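Local atomic coordinates of Lys-gingipain catalytic subunit (Porphyromonas gingivalis, PDB entry 6I9A), a protein that cleaves proteins after lysine as a secreted cysteine endopeptidase of family C25, this chain comprising its catalytic domain and the immunoglobulin-like domain that follows. Residues E151-I156 and H184-V189; Y178-E183 and G311-T316. One frame throughout, in Å; residues are numbered along the deposited sequence. Where two conformers were deposited one is given.

Contact 1: E151-I156 and H184-V189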
loop_
_atom_site.group_PDB
_atom_site.type_symbol
_atom_site.label_atom_id
_atom_site.label_comp_id
_atom_site.label_asym_id
_atom_site.label_seq_id
_atom_site.Cartn_x
_atom_site.Cartn_y
_atom_site.Cartn_z
ATOM N N GLU A 151 -9.658 4.891 14.571
ATOM C CA GLU A 151 -9.694 6.313 14.898
ATOM C C GLU A 151 -8.444 6.740 15.666
ATOM O O GLU A 151 -8.421 7.856 16.220
ATOM C CB GLU A 151 -10.963 6.636 15.708
ATOM C CG GLU A 151 -12.226 6.221 14.927
ATOM C CD GLU A 151 -13.497 6.417 15.741
ATOM O OE1 GLU A 151 -14.382 7.171 15.283
ATOM O OE2 GLU A 151 -13.602 5.823 16.852
ATOM N N LYS A 152 -7.412 5.902 15.671
ATOM C CA LYS A 152 -6.221 6.142 16.493
ATOM C C LYS A 152 -4.966 5.947 15.665
ATOM O O LYS A 152 -4.930 5.058 14.801
ATOM C CB LYS A 152 -6.235 5.170 17.686
ATOM C CG LYS A 152 -7.605 5.137 18.395
ATOM C CD LYS A 152 -7.583 4.262 19.629
ATOM C CE LYS A 152 -8.968 4.149 20.237
ATOM N NZ LYS A 152 -8.992 3.132 21.308
ATOM N N VAL A 153 -3.922 6.748 15.938
ATOM C CA VAL A 153 -2.655 6.646 15.207
ATOM C C VAL A 153 -1.523 6.845 16.190
ATOM O O VAL A 153 -1.727 7.397 17.291
ATOM C CB VAL A 153 -2.522 7.644 14.020
ATOM C CG1 VAL A 153 -3.645 7.460 13.008
ATOM C CG2 VAL A 153 -2.442 9.097 14.489
ATOM N N LEU A 154 -0.314 6.410 15.776
ATOM C CA LEU A 154 0.926 6.593 16.532
ATOM C C LEU A 154 1.940 7.269 15.619
ATOM O O LEU A 154 2.262 6.772 14.541
ATOM C CB LEU A 154 1.453 5.246 17.003
ATOM C CG LEU A 154 2.823 5.287 17.726
ATOM C CD1 LEU A 154 2.794 6.141 19.001
ATOM C CD2 LEU A 154 3.313 3.887 17.997
ATOM N N LEU A 155 2.442 8.445 16.080
ATOM C CA LEU A 155 3.411 9.265 15.315
ATOM C C LEU A 155 4.609 9.553 16.191
ATOM O O LEU A 155 4.447 10.048 17.327
ATOM C CB LEU A 155 2.728 10.568 14.916
ATOM C CG LEU A 155 1.432 10.443 14.096
ATOM C CD1 LEU A 155 0.793 11.821 13.886
ATOM C CD2 LEU A 155 1.714 9.776 12.713
ATOM N N ILE A 156 5.808 9.217 15.714
ATOM C CA ILE A 156 7.012 9.382 16.536
ATOM C C ILE A 156 8.091 10.097 15.749
ATOM O O ILE A 156 8.522 9.602 14.670
ATOM C CB ILE A 156 7.548 7.966 16.969
ATOM C CG1 ILE A 156 6.486 7.254 17.854
ATOM C CG2 ILE A 156 8.887 8.109 17.734
ATOM C CD1 ILE A 156 6.807 5.788 18.044
ATOM N N HIS A 184 -10.487 15.459 11.599
ATOM C CA HIS A 184 -10.533 14.406 10.576
ATOM C C HIS A 184 -11.028 13.088 11.143
ATOM O O HIS A 184 -11.009 12.075 10.455
ATOM C CB HIS A 184 -9.150 14.220 9.923
ATOM C CG HIS A 184 -8.811 15.361 9.007
ATOM N ND1 HIS A 184 -8.451 16.591 9.509
ATOM C CD2 HIS A 184 -8.857 15.436 7.652
ATOM C CE1 HIS A 184 -8.261 17.379 8.441
ATOM N NE2 HIS A 184 -8.474 16.723 7.321
ATOM N N GLY A 185 -11.526 13.104 12.378
ATOM C CA GLY A 185 -12.103 11.917 13.010
ATOM C C GLY A 185 -11.196 11.106 13.896
ATOM O O GLY A 185 -11.652 10.085 14.411
ATOM N N TYR A 186 -9.958 11.517 14.109
ATOM C CA TYR A 186 -9.054 10.761 14.969
ATOM C C TYR A 186 -9.250 11.157 16.409
ATOM O O TYR A 186 -9.046 12.336 16.764
ATOM C CB TYR A 186 -7.584 10.968 14.556
ATOM C CG TYR A 186 -7.319 10.355 13.201
ATOM C CD1 TYR A 186 -7.029 8.999 13.075
ATOM C CD2 TYR A 186 -7.273 11.140 12.053
ATOM C CE1 TYR A 186 -6.766 8.423 11.825
ATOM C CE2 TYR A 186 -6.991 10.579 10.810
ATOM C CZ TYR A 186 -6.696 9.229 10.711
ATOM O OH TYR A 186 -6.396 8.700 9.470
ATOM N N THR A 187 -9.684 10.201 17.219
ATOM C CA THR A 187 -9.948 10.435 18.636
ATOM C C THR A 187 -8.692 10.374 19.480
ATOM O O THR A 187 -8.683 10.916 20.588
ATOM C CB THR A 187 -10.940 9.356 19.163
ATOM O OG1 THR A 187 -10.372 8.058 18.980
ATOM C CG2 THR A 187 -12.295 9.428 18.444
ATOM N N ASP A 188 -7.655 9.664 19.017
ATOM C CA ASP A 188 -6.431 9.464 19.787
ATOM C C ASP A 188 -5.243 9.533 18.857
ATOM O O ASP A 188 -5.040 8.637 18.024
ATOM C CB ASP A 188 -6.472 8.111 20.497
ATOM C CG ASP A 188 -7.642 7.985 21.452
ATOM O OD1 ASP A 188 -8.725 7.550 21.021
ATOM O OD2 ASP A 188 -7.505 8.410 22.620
ATOM N N VAL A 189 -4.497 10.610 18.951
ATOM C CA VAL A 189 -3.332 10.846 18.126
ATOM C C VAL A 189 -2.151 10.732 19.074
ATOM O O VAL A 189 -1.717 11.716 19.696
ATOM C CB VAL A 189 -3.427 12.163 17.368
ATOM C CG1 VAL A 189 -2.161 12.386 16.542
ATOM C CG2 VAL A 189 -4.663 12.190 16.471
HETATM O O HOH W 1 -13.661 8.704 13.150
HETATM O O HOH W 2 -12.027 5.834 19.101
#

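Contact 2: Y178-E183 and G311-T316. With NA (sodium ion), chain E; NA (sodium ion), chain F.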
loop_
_atom_site.group_PDB
_atom_site.type_symbol
_atom_site.label_atom_id
_atom_site.label_comp_id
_atom_site.label_asym_id
_atom_site.label_seq_id
_atom_site.Cartn_x
_atom_site.Cartn_y
_atom_site.Cartn_z
ATOM N N TYR A 178 -2.531 19.222 9.964
ATOM C CA TYR A 178 -3.443 19.195 8.847
ATOM C C TYR A 178 -4.335 17.973 8.775
ATOM O O TYR A 178 -5.414 18.113 8.166
ATOM C CB TYR A 178 -2.616 19.327 7.548
ATOM C CG TYR A 178 -2.034 20.722 7.447
ATOM C CD1 TYR A 178 -2.863 21.834 7.274
ATOM C CD2 TYR A 178 -0.660 20.956 7.630
ATOM C CE1 TYR A 178 -2.350 23.120 7.278
ATOM C CE2 TYR A 178 -0.135 22.243 7.566
ATOM C CZ TYR A 178 -0.991 23.320 7.401
ATOM O OH TYR A 178 -0.443 24.578 7.280
ATOM N N TYR A 179 -3.911 16.810 9.297
ATOM C CA TYR A 179 -4.660 15.583 8.986
ATOM C C TYR A 179 -4.935 14.688 10.195
ATOM O O TYR A 179 -6.070 14.262 10.362
ATOM C CB TYR A 179 -3.873 14.781 7.931
ATOM C CG TYR A 179 -3.566 15.630 6.714
ATOM C CD1 TYR A 179 -4.590 16.169 5.934
ATOM C CD2 TYR A 179 -2.248 15.925 6.349
ATOM C CE1 TYR A 179 -4.320 16.958 4.821
ATOM C CE2 TYR A 179 -1.967 16.705 5.228
ATOM C CZ TYR A 179 -3.016 17.237 4.490
ATOM O OH TYR A 179 -2.775 18.047 3.396
ATOM N N TYR A 180 -3.899 14.336 10.965
ATOM C CA TYR A 180 -4.065 13.400 12.089
ATOM C C TYR A 180 -4.537 14.162 13.306
ATOM O O TYR A 180 -3.759 14.560 14.180
ATOM C CB TYR A 180 -2.742 12.649 12.334
ATOM C CG TYR A 180 -2.357 11.799 11.141
ATOM C CD1 TYR A 180 -3.076 10.649 10.824
ATOM C CD2 TYR A 180 -1.250 12.119 10.357
ATOM C CE1 TYR A 180 -2.753 9.874 9.704
ATOM C CE2 TYR A 180 -0.911 11.344 9.244
ATOM C CZ TYR A 180 -1.665 10.234 8.917
ATOM O OH TYR A 180 -1.382 9.475 7.795
ATOM N N ASN A 181 -5.848 14.425 13.285
ATOM C CA ASN A 181 -6.452 15.269 14.306
ATOM C C ASN A 181 -7.950 14.985 14.446
ATOM O O ASN A 181 -8.533 14.252 13.637
ATOM C CB ASN A 181 -6.159 16.764 14.000
ATOM C CG ASN A 181 -6.706 17.211 12.681
ATOM O OD1 ASN A 181 -7.833 16.903 12.278
ATOM N ND2 ASN A 181 -5.892 17.955 11.940
ATOM N N GLN A 182 -8.551 15.580 15.473
ATOM C CA GLN A 182 -9.956 15.300 15.771
ATOM C C GLN A 182 -10.878 15.787 14.660
ATOM O O GLN A 182 -11.919 15.151 14.403
ATOM C CB GLN A 182 -10.366 15.911 17.114
ATOM C CG GLN A 182 -11.831 15.573 17.519
ATOM C CD GLN A 182 -12.141 14.066 17.614
ATOM O OE1 GLN A 182 -11.935 13.433 18.672
ATOM N NE2 GLN A 182 -12.688 13.451 16.533
ATOM N N GLU A 183 -10.489 16.845 13.949
ATOM C CA GLU A 183 -11.321 17.404 12.871
ATOM C C GLU A 183 -11.420 16.437 11.702
ATOM O O GLU A 183 -12.374 16.519 10.911
ATOM C CB GLU A 183 -10.748 18.771 12.410
ATOM C CG GLU A 183 -10.840 19.836 13.512
ATOM C CD GLU A 183 -9.836 19.824 14.678
ATOM O OE1 GLU A 183 -8.908 18.973 14.746
ATOM O OE2 GLU A 183 -9.966 20.731 15.529
ATOM N N GLY A 311 3.177 16.279 -0.280
ATOM C CA GLY A 311 3.951 15.157 0.226
ATOM C C GLY A 311 3.051 13.983 0.518
ATOM O O GLY A 311 1.866 13.955 0.129
ATOM N N SER A 312 3.627 12.958 1.157
ATOM C CA SER A 312 2.881 11.720 1.389
ATOM C C SER A 312 1.656 11.948 2.286
ATOM O O SER A 312 0.584 11.399 2.009
ATOM C CB SER A 312 3.783 10.648 1.976
ATOM O OG SER A 312 4.164 11.000 3.297
ATOM N N TYR A 313 1.778 12.750 3.340
ATOM C CA TYR A 313 0.592 13.006 4.189
ATOM C C TYR A 313 -0.519 13.708 3.390
ATOM O O TYR A 313 -1.684 13.315 3.438
ATOM C CB TYR A 313 0.939 13.873 5.400
ATOM C CG TYR A 313 1.921 13.340 6.427
ATOM C CD1 TYR A 313 1.945 12.001 6.788
ATOM C CD2 TYR A 313 2.755 14.205 7.106
ATOM C CE1 TYR A 313 2.782 11.542 7.813
ATOM C CE2 TYR A 313 3.571 13.762 8.144
ATOM C CZ TYR A 313 3.576 12.433 8.496
ATOM O OH TYR A 313 4.367 12.063 9.542
ATOM N N ASP A 314 -0.130 14.731 2.621
ATOM C CA ASP A 314 -1.102 15.479 1.824
ATOM C C ASP A 314 -1.821 14.553 0.857
ATOM O O ASP A 314 -3.061 14.612 0.718
ATOM C CB ASP A 314 -0.428 16.584 0.999
ATOM C CG ASP A 314 0.301 17.666 1.752
ATOM O OD1 ASP A 314 -0.258 18.159 2.788
ATOM O OD2 ASP A 314 1.417 18.043 1.322
ATOM N N ALA A 315 -1.071 13.666 0.172
ATOM C CA ALA A 315 -1.672 12.806 -0.828
ATOM C C ALA A 315 -2.613 11.829 -0.162
ATOM O O ALA A 315 -3.729 11.602 -0.668
ATOM C CB ALA A 315 -0.551 12.062 -1.549
ATOM N N THR A 316 -2.187 11.260 0.972
ATOM C CA THR A 316 -3.036 10.297 1.686
ATOM C C THR A 316 -4.430 10.906 1.860
ATOM O O THR A 316 -5.448 10.230 1.622
ATOM C CB THR A 316 -2.406 9.996 3.073
ATOM O OG1 THR A 316 -1.092 9.394 2.900
ATOM C CG2 THR A 316 -3.257 8.986 3.812
HETATM NA NA NA E . -5.885 10.040 -0.783
HETATM NA NA NA F . 2.799 19.906 1.670
HETATM O O HOH W 3 -4.049 17.176 1.017
HETATM O O HOH W 4 0.339 9.230 5.475
HETATM O O HOH W 5 1.185 21.284 0.455
#

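Contact 1: E151-I156 and H184-V189
Glu151 and Thr187 meet where two parallel strands begin, and the glutamate side chain can be followed outward atom by atom. Its CB rests 3.6 Å from Thr187 OG1 and lies also against the carbonyl oxygen of Gly185, which CG then passes. With CG anti to the carbonyl carbon (chi1 -57°) and the chain extended beyond it, the carboxylate ends between two waters: one joins OE1 to Gly185 O, the other joins OE2 to Thr187 OG1. That hydroxyl in turn donates to Asp188 OD1 at 2.7 Å, on its anti side but well tilted from the carboxylate plane.

The backbone oxygen of Glu151 takes two weak bonds, from the amides of Thr187 and Asp188. A sounder bond follows, Val153 N to Asp188 O at 3.0 Å. Lys152 and Asp188 run side by side on one face of the sheet; in the conformer given, Lys152 NZ stays 4.4 Å from Asp188 OD1, beyond a salt bridge. On the other face Val153 splits its branches: CG1 presses on Tyr186 CE1 at 3.5 Å, CG2 on Val189 CG1, which Leu155 CD1 also touches. Met176 of helix 163-178 packs on Val189 and Leu155. This is the strand pairing of a beta-alpha-beta unit, with strand 188-192 at the margin of the mixed sheet.

Contact 2: Y178-E183 and G311-T316
Tyr179 OH is gripped from two directions: it donates to Asp314 OD1 at 2.6 Å and accepts from a water that also donates to Asp314 O. The carboxylate oxygen is met on its anti side, close to the carboxylate plane, and lies at the edge of the phenol ring, with the two planes 76° apart. Asp314 CG stands anti to its carbonyl carbon (chi1 -61°), which swings the carboxylate back toward the start of helix 312-317. There OD2 accepts a straight bond, 3.0 Å long, from the amide of Gly311, the N-cap residue, and also binds a sodium ion at 2.4 Å. Tyr174, Val293, Thr308 and Ser309 complete this site together with a water. Ion and hydrogen bonds together fix the rotation of the carboxylate and would probably favour its charged form.

The Tyr179 ring is sandwiched: Tyr313 O lies over the rim of one face, Tyr178 CB over the centre of the other. Tyr313 CB also touches Tyr179 CD2. Next along the loop, Tyr180 turns its edge to the face of Tyr313 in an offset T-shaped pair, centroids 5.7 Å apart and planes at 81°; the Tyr313 hydroxyl has its own partner in Asn212. A second water bridges Tyr180 OH to Thr316 OG1, and that hydroxyl donates back to Ser312 O at 2.8 Å, above the carbonyl plane, on the opposite face from the Thr316 amide. The carbonyls of Ala315 and Thr316 bind another sodium ion. The whole is a buried tyrosine cluster tying the exit of helix 163-178 to a short helix that carries ligands of two sodium sites.

The two contacts lie with centres about 11 Å apart, within the C25 peptidase domain, and their segments alternate along the chain: 151-156, 178-183, 184-189, then 311-316. Segment 178-183 runs directly into 184-189, so the link from helix 163-178 to strand 188-192 serves both. Contact 1 sits at the outer strand of the mixed sheet, contact 2 between the loop beyond that helix and the sodium-binding helix 312-317. They also touch: Tyr186 N probably bonds to Asn181 O, and the rings of Tyr186 and Tyr180 meet. Tyr180 also packs on Val153 and Leu155, joining the sheet margin to the sodium-bound region.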